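PDB 3VZH: pre-crRNA processing endonuclease from Streptococcus pyogenes serotype M1, which probably cleaves precursor CRISPR RNA as a Cas5d-type endoribonuclease, contributing to the maturation of guide RNAs for adaptive immunity against viruses and plasmids. Local coordinates for residues V11-Q16 with Y97-H102; Q16-T21 with S90-V95; V59-V64 with V200-A205; R127-G132 with V148-Q153. All blocks are in the same frame, centred on the assembly; numbering follows the deposited sequence.

Interaction 1: V11-Q16 with Y97-H102; sequences VRVSGQ and YLIKFH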
loop_
_atom_site.group_PDB
_atom_site.type_symbol
_atom_site.label_atom_id
_atom_site.label_comp_id
_atom_site.label_asym_id
_atom_site.label_seq_id
_atom_site.Cartn_x
_atom_site.Cartn_y
_atom_site.Cartn_z
ATOM N N VAL A 11 -0.436 7.452 -6.812
ATOM C CA VAL A 11 0.783 7.009 -7.445
ATOM C C VAL A 11 0.491 5.778 -8.213
ATOM O O VAL A 11 -0.444 4.994 -7.826
ATOM C CB VAL A 11 1.921 6.670 -6.466
ATOM C CG1 VAL A 11 2.536 7.934 -5.898
ATOM C CG2 VAL A 11 1.409 5.758 -5.369
ATOM N N ARG A 12 1.214 5.600 -9.302
ATOM C CA ARG A 12 1.166 4.341 -10.077
ATOM C C ARG A 12 2.418 3.538 -9.708
ATOM O O ARG A 12 3.558 4.043 -9.871
ATOM C CB ARG A 12 1.217 4.695 -11.539
ATOM C CG ARG A 12 1.139 3.456 -12.494
ATOM C CD ARG A 12 1.018 3.989 -13.920
ATOM N NE ARG A 12 0.617 2.922 -14.826
ATOM C CZ ARG A 12 1.430 2.002 -15.318
ATOM N NH1 ARG A 12 2.718 1.958 -14.942
ATOM N NH2 ARG A 12 0.973 1.090 -16.203
ATOM N N VAL A 13 2.252 2.298 -9.257
ATOM C CA VAL A 13 3.397 1.480 -8.938
ATOM C C VAL A 13 3.310 0.247 -9.813
ATOM O O VAL A 13 2.212 -0.408 -9.879
ATOM C CB VAL A 13 3.327 1.014 -7.464
ATOM C CG1 VAL A 13 4.595 0.259 -7.091
ATOM C CG2 VAL A 13 3.148 2.210 -6.482
ATOM N N SER A 14 4.424 -0.096 -10.447
ATOM C CA SER A 14 4.464 -1.260 -11.377
ATOM C C SER A 14 5.691 -2.126 -11.163
ATOM O O SER A 14 6.676 -1.683 -10.571
ATOM C CB SER A 14 4.340 -0.765 -12.794
ATOM O OG SER A 14 5.490 0.030 -13.148
ATOM N N GLY A 15 5.641 -3.391 -11.629
ATOM C CA GLY A 15 6.825 -4.239 -11.451
ATOM C C GLY A 15 6.569 -5.504 -12.233
ATOM O O GLY A 15 5.413 -5.917 -12.433
ATOM N N GLN A 16 7.669 -6.137 -12.644
ATOM C CA GLN A 16 7.571 -7.426 -13.312
ATOM C C GLN A 16 7.124 -8.572 -12.379
ATOM O O GLN A 16 6.487 -9.546 -12.837
ATOM C CB GLN A 16 8.969 -7.779 -13.912
ATOM C CG GLN A 16 9.265 -6.989 -15.203
ATOM C CD GLN A 16 8.092 -7.029 -16.171
ATOM O OE1 GLN A 16 7.449 -6.002 -16.436
ATOM N NE2 GLN A 16 7.790 -8.216 -16.688
ATOM N N TYR A 97 -0.483 -1.080 -9.962
ATOM C CA TYR A 97 -1.404 -0.754 -8.837
ATOM C C TYR A 97 -1.412 0.738 -8.730
ATOM O O TYR A 97 -0.299 1.396 -8.803
ATOM C CB TYR A 97 -0.853 -1.276 -7.515
ATOM C CG TYR A 97 -0.713 -2.775 -7.498
ATOM C CD1 TYR A 97 -1.838 -3.596 -7.643
ATOM C CD2 TYR A 97 0.513 -3.358 -7.328
ATOM C CE1 TYR A 97 -1.681 -5.008 -7.663
ATOM C CE2 TYR A 97 0.674 -4.741 -7.335
ATOM C CZ TYR A 97 -0.442 -5.544 -7.484
ATOM O OH TYR A 97 -0.261 -6.915 -7.482
ATOM N N LEU A 98 -2.597 1.335 -8.628
ATOM C CA LEU A 98 -2.640 2.747 -8.369
ATOM C C LEU A 98 -3.041 2.866 -6.892
ATOM O O LEU A 98 -4.077 2.239 -6.436
ATOM C CB LEU A 98 -3.684 3.426 -9.317
ATOM C CG LEU A 98 -3.619 2.955 -10.755
ATOM C CD1 LEU A 98 -4.678 3.773 -11.492
ATOM C CD2 LEU A 98 -2.251 3.244 -11.405
ATOM N N ILE A 99 -2.300 3.666 -6.115
ATOM C CA ILE A 99 -2.521 3.745 -4.684
ATOM C C ILE A 99 -3.034 5.191 -4.428
ATOM O O ILE A 99 -2.411 6.159 -4.880
ATOM C CB ILE A 99 -1.189 3.545 -3.904
ATOM C CG1 ILE A 99 -0.507 2.228 -4.343
ATOM C CG2 ILE A 99 -1.426 3.487 -2.382
ATOM C CD1 ILE A 99 0.880 1.979 -3.700
ATOM N N LYS A 100 -4.065 5.288 -3.619
ATOM C CA LYS A 100 -4.586 6.566 -3.064
ATOM C C LYS A 100 -4.215 6.583 -1.586
ATOM O O LYS A 100 -4.484 5.609 -0.875
ATOM C CB LYS A 100 -6.090 6.591 -3.248
ATOM C CG LYS A 100 -6.739 7.828 -2.635
ATOM C CD LYS A 100 -8.283 7.755 -2.823
ATOM C CE LYS A 100 -8.941 9.017 -2.221
ATOM N NZ LYS A 100 -10.450 8.883 -2.241
ATOM N N PHE A 101 -3.580 7.671 -1.124
ATOM C CA PHE A 101 -3.168 7.700 0.258
ATOM C C PHE A 101 -3.115 9.154 0.740
ATOM O O PHE A 101 -3.158 10.068 -0.098
ATOM C CB PHE A 101 -1.863 7.006 0.452
ATOM C CG PHE A 101 -0.651 7.715 -0.155
ATOM C CD1 PHE A 101 0.229 8.469 0.666
ATOM C CD2 PHE A 101 -0.363 7.543 -1.481
ATOM C CE1 PHE A 101 1.380 9.095 0.081
ATOM C CE2 PHE A 101 0.759 8.165 -2.058
ATOM C CZ PHE A 101 1.634 8.896 -1.272
ATOM N N HIS A 102 -2.979 9.357 2.051
ATOM C CA HIS A 102 -2.802 10.732 2.575
ATOM C C HIS A 102 -2.016 10.577 3.800
ATOM O O HIS A 102 -1.630 9.448 4.115
ATOM C CB HIS A 102 -4.169 11.384 2.805
ATOM C CG HIS A 102 -4.987 10.702 3.883
ATOM N ND1 HIS A 102 -5.894 9.747 3.611
ATOM C CD2 HIS A 102 -5.029 10.935 5.302
ATOM C CE1 HIS A 102 -6.485 9.338 4.785
ATOM N NE2 HIS A 102 -5.961 10.094 5.823
#
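V11 and V13 each trade a pair of backbone hydrogen bonds with the antiparallel strand opposite. V11 N gives to I99 O at 3.1 Å and I99 N returns the bond to V11 O at 2.9 Å; V13 N to Y97 O is short, 2.7 Å, and nearly straight at 174°, and Y97 N closes the second ring on V13 O. Between these hydrogen-bonded pairs R12 faces L98 as a non-hydrogen-bonded pair, and the CA-H groups of both residues lean on carbonyls across the gap.

On the face carrying V11, V13 and I99 the side chains meet through hydrocarbon. The CG2 methyl of V11 rests against I99 CB at 3.7 Å and also meets the F101 ring at CE2. From I99, whose side chain runs on beyond CB in an extended line (chi2 176°), the CD1 methyl reaches V13 CG2 at 3.6 Å, so this one isoleucine touches both valines. On the other face, where I151 packs on both R12 and L98, the extended aliphatic stem of R12, its CG anti to the backbone N (chi1 -179°), passes obliquely over L98, and CG lies 3.6 Å from the CD2 methyl.

These are two central strands of the RRM-like (ferredoxin-type) sheet of Cas5 proteins. Helix 39-49 packs on the valine face through L42, I45, V46 and I49, joined near V11 and F101 by M125 and I129 of helix 118-130. Strand 55-64 lies beyond 97-102, and strand 147-150 flanks 11-16 on its other edge.

Interaction 2: Q16-T21 with S90-V95; sequences QRALFT and SYLSDV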
loop_
_atom_site.group_PDB
_atom_site.type_symbol
_atom_site.label_atom_id
_atom_site.label_comp_id
_atom_site.label_asym_id
_atom_site.label_seq_id
_atom_site.Cartn_x
_atom_site.Cartn_y
_atom_site.Cartn_z
ATOM N N GLN A 16 7.669 -6.137 -12.644
ATOM C CA GLN A 16 7.571 -7.426 -13.312
ATOM C C GLN A 16 7.124 -8.572 -12.379
ATOM O O GLN A 16 6.487 -9.546 -12.837
ATOM C CB GLN A 16 8.969 -7.779 -13.912
ATOM C CG GLN A 16 9.265 -6.989 -15.203
ATOM C CD GLN A 16 8.092 -7.029 -16.171
ATOM O OE1 GLN A 16 7.449 -6.002 -16.436
ATOM N NE2 GLN A 16 7.790 -8.216 -16.688
ATOM N N ARG A 17 7.537 -8.496 -11.103
ATOM C CA ARG A 17 7.197 -9.504 -10.109
ATOM C C ARG A 17 6.789 -8.840 -8.789
ATOM O O ARG A 17 7.290 -7.742 -8.453
ATOM C CB ARG A 17 8.434 -10.349 -9.821
ATOM C CG ARG A 17 8.870 -11.182 -11.047
ATOM C CD ARG A 17 7.804 -12.225 -11.393
ATOM N NE ARG A 17 8.280 -13.257 -12.318
ATOM C CZ ARG A 17 8.108 -13.230 -13.627
ATOM N NH1 ARG A 17 7.496 -12.193 -14.211
ATOM N NH2 ARG A 17 8.582 -14.258 -14.363
ATOM N N ALA A 18 5.899 -9.507 -8.061
ATOM C CA ALA A 18 5.475 -9.078 -6.717
ATOM C C ALA A 18 5.281 -10.334 -5.879
ATOM O O ALA A 18 4.968 -11.422 -6.423
ATOM C CB ALA A 18 4.168 -8.247 -6.755
ATOM N N LEU A 19 5.504 -10.189 -4.582
ATOM C CA LEU A 19 5.310 -11.300 -3.643
ATOM C C LEU A 19 4.735 -10.712 -2.379
ATOM O O LEU A 19 5.496 -10.239 -1.505
ATOM C CB LEU A 19 6.619 -12.034 -3.319
ATOM C CG LEU A 19 6.547 -13.212 -2.338
ATOM C CD1 LEU A 19 5.592 -14.240 -2.924
ATOM C CD2 LEU A 19 7.913 -13.878 -2.050
ATOM N N PHE A 20 3.425 -10.844 -2.206
ATOM C CA PHE A 20 2.764 -10.281 -0.988
ATOM C C PHE A 20 2.471 -11.418 -0.041
ATOM O O PHE A 20 1.633 -12.248 -0.316
ATOM C CB PHE A 20 1.471 -9.595 -1.468
ATOM C CG PHE A 20 1.754 -8.452 -2.381
ATOM C CD1 PHE A 20 2.614 -7.426 -1.969
ATOM C CD2 PHE A 20 1.171 -8.353 -3.641
ATOM C CE1 PHE A 20 2.924 -6.376 -2.775
ATOM C CE2 PHE A 20 1.484 -7.249 -4.446
ATOM C CZ PHE A 20 2.338 -6.271 -3.997
ATOM N N THR A 21 3.173 -11.525 1.078
ATOM C CA THR A 21 2.926 -12.730 1.871
ATOM C C THR A 21 2.137 -12.401 3.170
ATOM O O THR A 21 1.819 -11.216 3.481
ATOM C CB THR A 21 4.256 -13.398 2.223
ATOM O OG1 THR A 21 5.064 -12.405 2.858
ATOM C CG2 THR A 21 4.931 -13.822 0.929
ATOM N N SER A 90 5.757 -18.782 -5.433
ATOM C CA SER A 90 4.815 -18.364 -6.511
ATOM C C SER A 90 4.652 -16.847 -6.476
ATOM O O SER A 90 4.132 -16.285 -5.481
ATOM C CB SER A 90 3.413 -19.098 -6.401
ATOM O OG SER A 90 2.445 -18.557 -7.405
ATOM N N TYR A 91 5.068 -16.177 -7.544
ATOM C CA TYR A 91 4.975 -14.712 -7.657
ATOM C C TYR A 91 3.800 -14.227 -8.494
ATOM O O TYR A 91 3.415 -14.889 -9.391
ATOM C CB TYR A 91 6.248 -14.189 -8.390
ATOM C CG TYR A 91 7.498 -14.353 -7.591
ATOM C CD1 TYR A 91 7.906 -13.335 -6.695
ATOM C CD2 TYR A 91 8.317 -15.506 -7.747
ATOM C CE1 TYR A 91 9.073 -13.488 -5.937
ATOM C CE2 TYR A 91 9.498 -15.669 -6.972
ATOM C CZ TYR A 91 9.876 -14.648 -6.088
ATOM O OH TYR A 91 11.033 -14.752 -5.322
ATOM N N LEU A 92 3.286 -13.033 -8.210
ATOM C CA LEU A 92 2.479 -12.344 -9.231
ATOM C C LEU A 92 3.409 -11.865 -10.290
ATOM O O LEU A 92 4.566 -11.452 -10.010
ATOM C CB LEU A 92 1.793 -11.152 -8.519
ATOM C CG LEU A 92 0.684 -11.574 -7.542
ATOM C CD1 LEU A 92 0.311 -10.318 -6.696
ATOM C CD2 LEU A 92 -0.528 -12.006 -8.432
ATOM N N SER A 93 2.869 -11.703 -11.504
ATOM C CA SER A 93 3.651 -11.252 -12.602
ATOM C C SER A 93 3.010 -10.031 -13.272
ATOM O O SER A 93 1.806 -9.926 -13.296
ATOM C CB SER A 93 3.659 -12.407 -13.631
ATOM O OG SER A 93 4.446 -12.015 -14.690
ATOM N N ASP A 94 3.828 -9.101 -13.770
ATOM C CA ASP A 94 3.353 -7.952 -14.580
ATOM C C ASP A 94 2.187 -7.149 -13.911
ATOM O O ASP A 94 1.047 -7.149 -14.340
ATOM C CB ASP A 94 2.992 -8.437 -15.983
ATOM C CG ASP A 94 2.826 -7.311 -16.939
ATOM O OD1 ASP A 94 3.066 -6.177 -16.541
ATOM O OD2 ASP A 94 2.319 -7.485 -18.060
ATOM N N VAL A 95 2.488 -6.537 -12.771
ATOM C CA VAL A 95 1.505 -5.895 -11.867
ATOM C C VAL A 95 1.560 -4.396 -12.077
ATOM O O VAL A 95 2.679 -3.831 -12.352
ATOM C CB VAL A 95 1.734 -6.277 -10.383
ATOM C CG1 VAL A 95 1.589 -7.824 -10.224
ATOM C CG2 VAL A 95 3.103 -5.761 -9.839
#
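A small antiparallel sheet begins where both strands turn a corner, at Q16 and at D94, and this contact is its first pair of strands. A18 and L92 form a hydrogen-bonded pair, with A18 N to L92 O at 3.1 Å and L92 N to A18 O at 2.9 Å. At the corner Q16 O takes two donors from opposite faces of its carbonyl plane: D94 N at 2.9 Å from across the contact, and NH1 of the neighbouring R17 at 3.1 Å. The second bond lies in the guanidinium plane and is possible because the R17 chain folds back at chi2 (-65°). It brings the guanidinium beside the S93 hydroxyl, though the angle there is too poor for a bond.

Y91 meets the strand with its ring: A18 O sits at the ring edge, near the plane, and L19 CB lies 3.8 Å from CD1. On the side of A18, the alanine methyl touches both L92 CB and V95 CG2, each at 4.1 Å, while L92 CD1 approaches F20 CD2 at 3.7 Å, the two side chains crossing at about a right angle.

The Y91 hydroxyl bonds to E143. Strand 70-74 lies along the far side of 88-93, where E71 touches R17 and S93, and P37 packs on F20.

Interaction 3: V59-V64 with V200-A205; sequences VTEVKV and VITFKA
Backbone bonds tie V62 to I201 in both directions: V62 N to I201 O at 2.9 Å, and I201 N to V62 O at 2.8 Å and 174°. Further along, F203 N reaches T60 O from above the carbonyl plane. A water donates to that same T60 O and to F203 O, bridging the two segments just past the last regular pair.

On its other edge the strand is irregular: T60 and E61 both face K100 of strand 95-105, a classic beta bulge, so 59-64 stays in the main antiparallel sheet between 95-105 and 200-213 while carrying an extra residue.

The polar side-chain contact is T202 OG1 to E61 OE2, 3.0 Å, arriving on the anti side of the carboxylate. E61 extends beyond CG, laying its carboxyl group over V200, with CD 3.4 Å from CG1; its other oxygen, OE1, is hydrogen-bonded to Y156.

V62 and I201 meet on the other face through apolar atoms, V62 CG1 against I201 CB. The same CG1, wedged between its own backbone N and carbonyl carbon (chi1 61°), reaches the F203 ring at CE2, 3.6 Å away. V59 CG1 packs near CE2 as well, and L42 of helix 39-49 touches both V62 and F203. Separately, the backbone N of E61 lies at the edge of the F203 ring.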
loop_
_atom_site.group_PDB
_atom_site.type_symbol
_atom_site.label_atom_id
_atom_site.label_comp_id
_atom_site.label_asym_id
_atom_site.label_seq_id
_atom_site.Cartn_x
_atom_site.Cartn_y
_atom_site.Cartn_z
ATOM N N VAL A 59 -2.869 4.563 3.807
ATOM C CA VAL A 59 -3.258 4.088 2.454
ATOM C C VAL A 59 -4.758 3.809 2.493
ATOM O O VAL A 59 -5.218 3.000 3.324
ATOM C CB VAL A 59 -2.495 2.807 1.999
ATOM C CG1 VAL A 59 -3.110 2.277 0.684
ATOM C CG2 VAL A 59 -0.990 3.167 1.742
ATOM N N THR A 60 -5.525 4.438 1.617
ATOM C CA THR A 60 -6.994 4.269 1.767
ATOM C C THR A 60 -7.619 3.393 0.684
ATOM O O THR A 60 -8.720 2.811 0.880
ATOM C CB THR A 60 -7.749 5.600 1.788
ATOM O OG1 THR A 60 -7.511 6.319 0.568
ATOM C CG2 THR A 60 -7.334 6.405 3.027
ATOM N N GLU A 61 -6.957 3.299 -0.462
ATOM C CA GLU A 61 -7.560 2.625 -1.616
ATOM C C GLU A 61 -6.470 2.151 -2.566
ATOM O O GLU A 61 -5.402 2.839 -2.697
ATOM C CB GLU A 61 -8.547 3.517 -2.324
ATOM C CG GLU A 61 -9.516 2.716 -3.176
ATOM C CD GLU A 61 -10.620 3.614 -3.697
ATOM O OE1 GLU A 61 -10.385 4.365 -4.627
ATOM O OE2 GLU A 61 -11.738 3.553 -3.152
ATOM N N VAL A 62 -6.660 0.985 -3.180
ATOM C CA VAL A 62 -5.775 0.573 -4.319
ATOM C C VAL A 62 -6.572 0.061 -5.487
ATOM O O VAL A 62 -7.661 -0.518 -5.281
ATOM C CB VAL A 62 -4.735 -0.494 -3.873
ATOM C CG1 VAL A 62 -5.392 -1.827 -3.339
ATOM C CG2 VAL A 62 -3.752 -0.826 -5.036
ATOM N N LYS A 63 -6.108 0.353 -6.716
ATOM C CA LYS A 63 -6.739 -0.160 -7.916
ATOM C C LYS A 63 -5.780 -1.149 -8.554
ATOM O O LYS A 63 -4.589 -0.811 -8.836
ATOM C CB LYS A 63 -7.183 0.908 -8.955
ATOM C CG LYS A 63 -8.073 1.984 -8.328
ATOM C CD LYS A 63 -8.488 3.058 -9.323
ATOM C CE LYS A 63 -9.330 2.557 -10.381
ATOM N NZ LYS A 63 -10.155 3.748 -10.831
ATOM N N VAL A 64 -6.249 -2.388 -8.695
ATOM C CA VAL A 64 -5.495 -3.466 -9.386
ATOM C C VAL A 64 -5.803 -3.369 -10.873
ATOM O O VAL A 64 -6.918 -3.694 -11.324
ATOM C CB VAL A 64 -5.940 -4.846 -8.752
ATOM C CG1 VAL A 64 -5.215 -6.005 -9.436
ATOM C CG2 VAL A 64 -5.697 -4.845 -7.246
ATOM N N VAL A 200 -11.032 -2.466 -7.435
ATOM C CA VAL A 200 -10.776 -1.470 -6.393
ATOM C C VAL A 200 -10.830 -2.151 -5.030
ATOM O O VAL A 200 -11.843 -2.814 -4.687
ATOM C CB VAL A 200 -11.829 -0.336 -6.370
ATOM C CG1 VAL A 200 -11.332 0.722 -5.363
ATOM C CG2 VAL A 200 -11.904 0.297 -7.767
ATOM N N ILE A 201 -9.819 -1.943 -4.214
ATOM C CA ILE A 201 -9.866 -2.464 -2.837
ATOM C C ILE A 201 -9.814 -1.238 -1.928
ATOM O O ILE A 201 -8.802 -0.471 -1.949
ATOM C CB ILE A 201 -8.697 -3.410 -2.464
ATOM C CG1 ILE A 201 -8.757 -4.673 -3.330
ATOM C CG2 ILE A 201 -8.852 -3.873 -0.999
ATOM C CD1 ILE A 201 -7.543 -5.526 -3.266
ATOM N N THR A 202 -10.885 -1.039 -1.147
ATOM C CA THR A 202 -10.999 0.165 -0.261
ATOM C C THR A 202 -10.737 -0.325 1.134
ATOM O O THR A 202 -11.524 -1.167 1.698
ATOM C CB THR A 202 -12.375 0.850 -0.356
ATOM O OG1 THR A 202 -12.639 1.115 -1.707
ATOM C CG2 THR A 202 -12.459 2.233 0.391
ATOM N N PHE A 203 -9.664 0.139 1.704
ATOM C CA PHE A 203 -9.264 -0.455 2.947
ATOM C C PHE A 203 -10.066 -0.070 4.184
ATOM O O PHE A 203 -10.476 1.069 4.323
ATOM C CB PHE A 203 -7.773 -0.203 3.196
ATOM C CG PHE A 203 -6.922 -0.917 2.195
ATOM C CD1 PHE A 203 -6.688 -2.291 2.298
ATOM C CD2 PHE A 203 -6.402 -0.199 1.108
ATOM C CE1 PHE A 203 -5.946 -2.953 1.343
ATOM C CE2 PHE A 203 -5.634 -0.853 0.143
ATOM C CZ PHE A 203 -5.397 -2.239 0.272
ATOM N N LYS A 204 -10.179 -1.045 5.102
ATOM C CA LYS A 204 -10.707 -0.803 6.441
ATOM C C LYS A 204 -9.554 -0.298 7.316
ATOM O O LYS A 204 -8.359 -0.554 7.056
ATOM C CB LYS A 204 -11.290 -2.123 7.036
ATOM C CG LYS A 204 -12.600 -2.556 6.376
ATOM C CD LYS A 204 -13.330 -3.674 7.121
ATOM C CE LYS A 204 -14.743 -3.660 6.562
ATOM N NZ LYS A 204 -15.318 -4.995 6.371
ATOM N N ALA A 205 -9.887 0.424 8.374
ATOM C CA ALA A 205 -8.885 0.785 9.338
ATOM C C ALA A 205 -8.555 -0.470 10.165
ATOM O O ALA A 205 -9.354 -1.445 10.224
ATOM C CB ALA A 205 -9.347 1.911 10.252
HETATM O O HOH W 1 -10.218 3.425 2.962
#

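Interaction 4: R127-G132 with V148-Q153; sequences RSIRKG and VDDISQ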
loop_
_atom_site.group_PDB
_atom_site.type_symbol
_atom_site.label_atom_id
_atom_site.label_comp_id
_atom_site.label_asym_id
_atom_site.label_seq_id
_atom_site.Cartn_x
_atom_site.Cartn_y
_atom_site.Cartn_z
ATOM N N ARG A 127 7.087 16.146 -4.706
ATOM C CA ARG A 127 8.430 16.008 -5.323
ATOM C C ARG A 127 8.983 14.599 -5.225
ATOM O O ARG A 127 9.544 14.103 -6.204
ATOM C CB ARG A 127 9.446 17.005 -4.686
ATOM C CG ARG A 127 9.004 18.441 -4.972
ATOM C CD ARG A 127 10.109 19.467 -4.755
ATOM N NE ARG A 127 9.875 20.273 -3.559
ATOM C CZ ARG A 127 10.523 20.127 -2.396
ATOM N NH1 ARG A 127 10.230 20.935 -1.372
ATOM N NH2 ARG A 127 11.468 19.193 -2.251
ATOM N N SER A 128 8.761 13.955 -4.076
ATOM C CA SER A 128 9.224 12.554 -3.867
ATOM C C SER A 128 8.515 11.592 -4.797
ATOM O O SER A 128 9.169 10.742 -5.436
ATOM C CB SER A 128 9.036 12.160 -2.405
ATOM O OG SER A 128 9.775 13.062 -1.596
ATOM N N ILE A 129 7.199 11.774 -4.979
ATOM C CA ILE A 129 6.454 10.955 -5.899
ATOM C C ILE A 129 6.988 11.129 -7.329
ATOM O O ILE A 129 7.252 10.120 -8.048
ATOM C CB ILE A 129 4.938 11.281 -5.862
ATOM C CG1 ILE A 129 4.287 10.689 -4.569
ATOM C CG2 ILE A 129 4.291 10.775 -7.149
ATOM C CD1 ILE A 129 2.960 11.257 -4.129
ATOM N N ARG A 130 7.150 12.380 -7.714
ATOM C CA ARG A 130 7.568 12.696 -9.066
ATOM C C ARG A 130 8.913 12.079 -9.443
ATOM O O ARG A 130 9.126 11.714 -10.626
ATOM C CB ARG A 130 7.578 14.220 -9.293
ATOM C CG ARG A 130 7.774 14.573 -10.782
ATOM C CD ARG A 130 7.100 15.896 -11.145
ATOM N NE ARG A 130 5.636 15.928 -10.887
ATOM C CZ ARG A 130 4.943 17.062 -10.922
ATOM N NH1 ARG A 130 5.589 18.213 -11.188
ATOM N NH2 ARG A 130 3.637 17.098 -10.730
ATOM N N LYS A 131 9.824 11.927 -8.485
ATOM C CA LYS A 131 11.151 11.401 -8.827
ATOM C C LYS A 131 11.277 9.899 -8.444
ATOM O O LYS A 131 12.369 9.355 -8.419
ATOM C CB LYS A 131 12.216 12.277 -8.166
ATOM C CG LYS A 131 12.285 12.132 -6.656
ATOM C CD LYS A 131 13.380 12.976 -6.015
ATOM C CE LYS A 131 13.813 12.221 -4.777
ATOM N NZ LYS A 131 14.324 10.839 -5.070
ATOM N N GLY A 132 10.114 9.253 -8.191
ATOM C CA GLY A 132 10.051 7.852 -8.084
ATOM C C GLY A 132 10.388 7.362 -6.670
ATOM O O GLY A 132 10.672 6.171 -6.474
ATOM N N VAL A 148 7.815 3.609 -9.166
ATOM C CA VAL A 148 6.759 4.536 -8.715
ATOM C C VAL A 148 6.723 5.694 -9.726
ATOM O O VAL A 148 7.801 6.280 -10.051
ATOM C CB VAL A 148 7.117 5.129 -7.341
ATOM C CG1 VAL A 148 6.256 6.347 -7.005
ATOM C CG2 VAL A 148 6.810 4.059 -6.279
ATOM N N ASP A 149 5.549 5.998 -10.235
ATOM C CA ASP A 149 5.395 7.221 -11.031
ATOM C C ASP A 149 4.200 8.066 -10.574
ATOM O O ASP A 149 3.203 7.575 -10.001
ATOM C CB ASP A 149 5.254 6.915 -12.555
ATOM C CG ASP A 149 6.630 6.719 -13.250
ATOM O OD1 ASP A 149 7.555 7.531 -13.049
ATOM O OD2 ASP A 149 6.771 5.729 -13.974
ATOM N N ASP A 150 4.308 9.355 -10.869
ATOM C CA ASP A 150 3.320 10.353 -10.526
ATOM C C ASP A 150 2.054 10.206 -11.388
ATOM O O ASP A 150 2.130 10.024 -12.632
ATOM C CB ASP A 150 3.938 11.723 -10.840
ATOM C CG ASP A 150 3.176 12.867 -10.113
ATOM O OD1 ASP A 150 3.683 13.992 -10.182
ATOM O OD2 ASP A 150 2.141 12.580 -9.371
ATOM N N ILE A 151 0.884 10.116 -10.735
ATOM C CA ILE A 151 -0.372 10.284 -11.538
ATOM C C ILE A 151 -1.243 11.303 -10.793
ATOM O O ILE A 151 -1.016 11.525 -9.639
ATOM C CB ILE A 151 -1.137 8.975 -11.671
ATOM C CG1 ILE A 151 -1.508 8.391 -10.281
ATOM C CG2 ILE A 151 -0.319 7.963 -12.530
ATOM C CD1 ILE A 151 -2.480 7.173 -10.352
ATOM N N SER A 152 -2.204 11.891 -11.478
ATOM C CA SER A 152 -3.060 12.918 -10.861
ATOM C C SER A 152 -4.360 12.185 -10.432
ATOM O O SER A 152 -4.595 11.020 -10.776
ATOM C CB SER A 152 -3.406 13.979 -11.914
ATOM O OG SER A 152 -4.218 13.415 -12.903
ATOM N N GLN A 153 -5.219 12.927 -9.714
ATOM C CA GLN A 153 -6.490 12.406 -9.246
ATOM C C GLN A 153 -7.266 11.977 -10.414
ATOM O O GLN A 153 -7.851 10.896 -10.400
ATOM C CB GLN A 153 -7.237 13.495 -8.475
ATOM C CG GLN A 153 -8.546 12.891 -7.889
ATOM C CD GLN A 153 -9.422 13.924 -7.212
ATOM O OE1 GLN A 153 -8.983 15.011 -6.909
ATOM N NE2 GLN A 153 -10.685 13.573 -6.981
HETATM O O HOH W 2 6.747 10.121 -12.255
HETATM O O HOH W 3 10.553 4.266 -8.547
#
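No backbone hydrogen bond joins the end of helix 118-130 to strand 147-150; the two segments come within 4.7 Å at the CA atoms of G132 and V148, where G132 CA makes a CA-H...O contact to V148 O at 3.4 Å.

The side-chain link is a salt bridge. R130 turns the edge of its guanidinium to D150 and grips a single oxygen with two nitrogens: NE to OD1 at 2.8 Å and the longer NH2 to OD1 at 3.2 Å. Both bonds lie within a few degrees of the guanidinium plane and arrive nearly along the C-O axis of the carboxylate, whose plane is turned 32° from that of the arginine. A bend at chi3 (-59°) brings NE round to this oxygen. Sharing one acceptor between two N-H groups would be expected to favour a charged D150.

The helix ends in a Schellman motif, with G132 at positive phi as its C-prime residue: G132 N bonds to I129 O and G133 N to S128 O. That turn carries the chain close past V148.

Next to the salt bridge, the CG2 methyl of I129 presses on D150 CA at 3.5 Å and also touches OD2, while V148 CG1 lies near I129 O. Two waters also bridge the segments. One accepts from D150 N and donates to D149 OD1 and, at longer range, R130 O; the other accepts from V148 N and donates to G132 O. Further in, I129 meets V11 and F101, and I49 of helix 39-49 touches both I129 and V148.

Overall arrangement
Interactions 1 and 3 belong to the same antiparallel sheet: K100 N to E61 O and L98 O to K63 N join strand 95-105 to 55-64. Interaction 1 is buried, with hydrocarbon on its helix-covered face, whereas interaction 3 is partly buried and adds a carboxylate-hydroxyl bond and a bridging water. Interaction 2 continues both strands of interaction 1 past their corners into the smaller sheet, sharing Q16, and is buried too. Interaction 4 attaches a helix end to the other flank, where R12 O accepts from D149 N; its salt bridge and waters suit a more peripheral place. Interactions 2 and 4 lie farthest apart, about 22 Å between centres.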